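Local coordinates for protein GH86A beta-porphyranase (Bacteroides plebeius, PDB 4AW7) that hydrolyses the sulfated red-algal polysaccharide porphyran at linkages between beta-D-galactose and alpha-L-galactose-6-sulfate, at residues H108-V111 against Q112-Q115. Residues are numbered along the deposited sequence; the frame is centred on the assembly and turned at random.
Sequences HPYV and QHIQ. With GAL (beta-D-galactopyranose), chain B; L6S (6-O-sulfo-alpha-L-galactopyranose), chain C.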
loop_
_atom_site.group_PDB
_atom_site.type_symbol
_atom_site.label_atom_id
_atom_site.label_comp_id
_atom_site.label_asym_id
_atom_site.label_seq_id
_atom_site.Cartn_x
_atom_site.Cartn_y
_atom_site.Cartn_z
ATOM N N HIS A 108 -13.776 -15.045 -2.691
ATOM C CA HIS A 108 -13.482 -15.786 -1.476
ATOM C C HIS A 108 -12.834 -17.116 -1.855
ATOM O O HIS A 108 -13.255 -17.756 -2.827
ATOM C CB HIS A 108 -14.731 -16.094 -0.681
ATOM C CG HIS A 108 -15.442 -14.905 -0.128
ATOM N ND1 HIS A 108 -14.922 -14.134 0.890
ATOM C CD2 HIS A 108 -16.651 -14.378 -0.427
ATOM C CE1 HIS A 108 -15.788 -13.175 1.176
ATOM N NE2 HIS A 108 -16.850 -13.308 0.397
ATOM N N PRO A 109 -11.881 -17.600 -1.057
ATOM C CA PRO A 109 -11.217 -18.882 -1.315
ATOM C C PRO A 109 -12.047 -20.041 -0.735
ATOM O O PRO A 109 -11.602 -20.731 0.208
ATOM C CB PRO A 109 -9.879 -18.697 -0.591
ATOM C CG PRO A 109 -10.193 -17.856 0.557
ATOM C CD PRO A 109 -11.215 -16.869 0.041
ATOM N N TYR A 110 -13.271 -20.137 -1.233
ATOM C CA TYR A 110 -14.304 -21.093 -0.819
ATOM C C TYR A 110 -14.160 -22.380 -1.620
ATOM O O TYR A 110 -13.732 -22.328 -2.770
ATOM C CB TYR A 110 -15.727 -20.526 -1.122
ATOM C CG TYR A 110 -16.278 -19.386 -0.269
ATOM C CD1 TYR A 110 -15.747 -19.078 0.979
ATOM C CD2 TYR A 110 -17.377 -18.639 -0.729
ATOM C CE1 TYR A 110 -16.280 -18.010 1.749
ATOM C CE2 TYR A 110 -17.913 -17.611 0.036
ATOM C CZ TYR A 110 -17.359 -17.317 1.275
ATOM O OH TYR A 110 -17.868 -16.282 2.030
ATOM N N VAL A 111 -14.673 -23.476 -1.050
ATOM C CA VAL A 111 -14.736 -24.757 -1.764
ATOM C C VAL A 111 -15.654 -24.709 -2.984
ATOM O O VAL A 111 -15.571 -25.568 -3.844
ATOM C CB VAL A 111 -15.174 -25.926 -0.850
ATOM C CG1 VAL A 111 -14.169 -26.184 0.237
ATOM C CG2 VAL A 111 -16.568 -25.730 -0.270
ATOM N N GLN A 112 -16.509 -23.698 -3.058
ATOM C CA GLN A 112 -17.358 -23.459 -4.226
ATOM C C GLN A 112 -16.609 -22.915 -5.412
ATOM O O GLN A 112 -17.093 -22.976 -6.543
ATOM C CB GLN A 112 -18.508 -22.498 -3.856
ATOM C CG GLN A 112 -19.560 -23.089 -2.886
ATOM C CD GLN A 112 -19.194 -23.069 -1.420
ATOM O OE1 GLN A 112 -18.290 -22.367 -1.007
ATOM N NE2 GLN A 112 -19.900 -23.858 -0.621
ATOM N N HIS A 113 -15.403 -22.388 -5.153
ATOM C CA HIS A 113 -14.597 -21.728 -6.147
ATOM C C HIS A 113 -13.354 -22.475 -6.553
ATOM O O HIS A 113 -12.960 -22.436 -7.697
ATOM C CB HIS A 113 -14.238 -20.310 -5.679
ATOM C CG HIS A 113 -15.430 -19.470 -5.356
ATOM N ND1 HIS A 113 -15.363 -18.375 -4.522
ATOM C CD2 HIS A 113 -16.726 -19.565 -5.755
ATOM C CE1 HIS A 113 -16.571 -17.837 -4.428
ATOM N NE2 HIS A 113 -17.419 -18.552 -5.147
ATOM N N ILE A 114 -12.661 -23.069 -5.575
ATOM C CA ILE A 114 -11.476 -23.867 -5.830
ATOM C C ILE A 114 -11.574 -25.120 -4.941
ATOM O O ILE A 114 -12.151 -25.061 -3.865
ATOM C CB ILE A 114 -10.163 -23.100 -5.601
ATOM C CG1 ILE A 114 -8.948 -23.875 -6.135
ATOM C CG2 ILE A 114 -9.994 -22.703 -4.120
ATOM C CD1 ILE A 114 -7.635 -23.093 -6.114
ATOM N N GLN A 115 -11.091 -26.256 -5.439
ATOM C CA GLN A 115 -11.162 -27.513 -4.692
ATOM C C GLN A 115 -10.149 -28.455 -5.285
ATOM O O GLN A 115 -9.743 -28.326 -6.431
ATOM C CB GLN A 115 -12.591 -28.096 -4.770
ATOM C CG GLN A 115 -12.849 -29.423 -4.051
ATOM C CD GLN A 115 -12.536 -29.367 -2.580
ATOM O OE1 GLN A 115 -11.365 -29.289 -2.198
ATOM N NE2 GLN A 115 -13.574 -29.438 -1.733
HETATM C C1 GAL B . -17.578 -9.561 2.521
HETATM C C2 GAL B . -17.981 -9.304 1.082
HETATM C C3 GAL B . -19.493 -9.508 1.007
HETATM C C4 GAL B . -19.876 -10.932 1.440
HETATM C C5 GAL B . -19.279 -11.141 2.827
HETATM C C6 GAL B . -19.558 -12.531 3.350
HETATM O O2 GAL B . -17.592 -8.007 0.627
HETATM O O3 GAL B . -19.853 -9.259 -0.335
HETATM O O4 GAL B . -19.349 -11.906 0.529
HETATM O O5 GAL B . -17.865 -10.914 2.801
HETATM O O6 GAL B . -18.973 -12.671 4.619
HETATM O O1S L6S C . -16.279 -4.518 2.130
HETATM O O2S L6S C . -17.661 -4.462 4.162
HETATM O O3S L6S C . -18.106 -6.073 2.362
HETATM C C1 L6S C . -12.783 -9.588 3.494
HETATM C C2 L6S C . -13.711 -10.782 3.495
HETATM C C3 L6S C . -14.911 -10.495 4.411
HETATM C C4 L6S C . -15.643 -9.199 3.893
HETATM C C5 L6S C . -14.619 -8.059 3.845
HETATM C C6 L6S C . -15.191 -6.885 3.019
HETATM O O2 L6S C . -13.017 -11.990 3.868
HETATM O O3 L6S C . -15.825 -11.601 4.458
HETATM O O4 L6S C . -16.165 -9.478 2.584
HETATM O O5 L6S C . -13.413 -8.381 3.141
HETATM O O6 L6S C . -16.191 -6.241 3.794
HETATM S S1 L6S C . -17.096 -5.240 3.072
#
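H113 ND1 donates to the backbone O of H108 across 2.8 Å, in the carbonyl plane and close to the plane of the imidazole. Histidine suits the place because a ring nitrogen, brought round by a CG anti to the carbonyl carbon (chi1 -57°), can reach a main-chain oxygen five residues back; the same oxygen also accepts a weak bond from Y110 N across the inverse gamma turn centred on P109, whose ring restricts phi there. Y110 O takes two donors. H113 N, 2.9 Å from Y110 O and above the carbonyl plane, closes a type I beta turn with V111 and Q112 at its corners. I114 N, 3.1 Å from Y110 O and nearly in line with the C=O, closes a wider alpha turn. This loop joins strand 104-106 of the (beta/alpha)8 barrel to helix 120-132 and starts with a substrate-binding residue: H108 NE2 shares a nearly straight 2.9 Å hydrogen bond with O4 of the galactose, while F71 stacks on the imidazole. Tyrosine suits position 110: its flat ring takes H108 CB over one face, and OH lies over the centre of the H108 imidazole, 3.3 Å above its plane. A leucine in place of H113 would probably leave H108 O without its strong donor and let the backbone behind the sugar-binding imidazole shift. Q115, a long amide offering donor and acceptor, is satisfied at both ends, OE1 by T157 N and NE2 by G155 O.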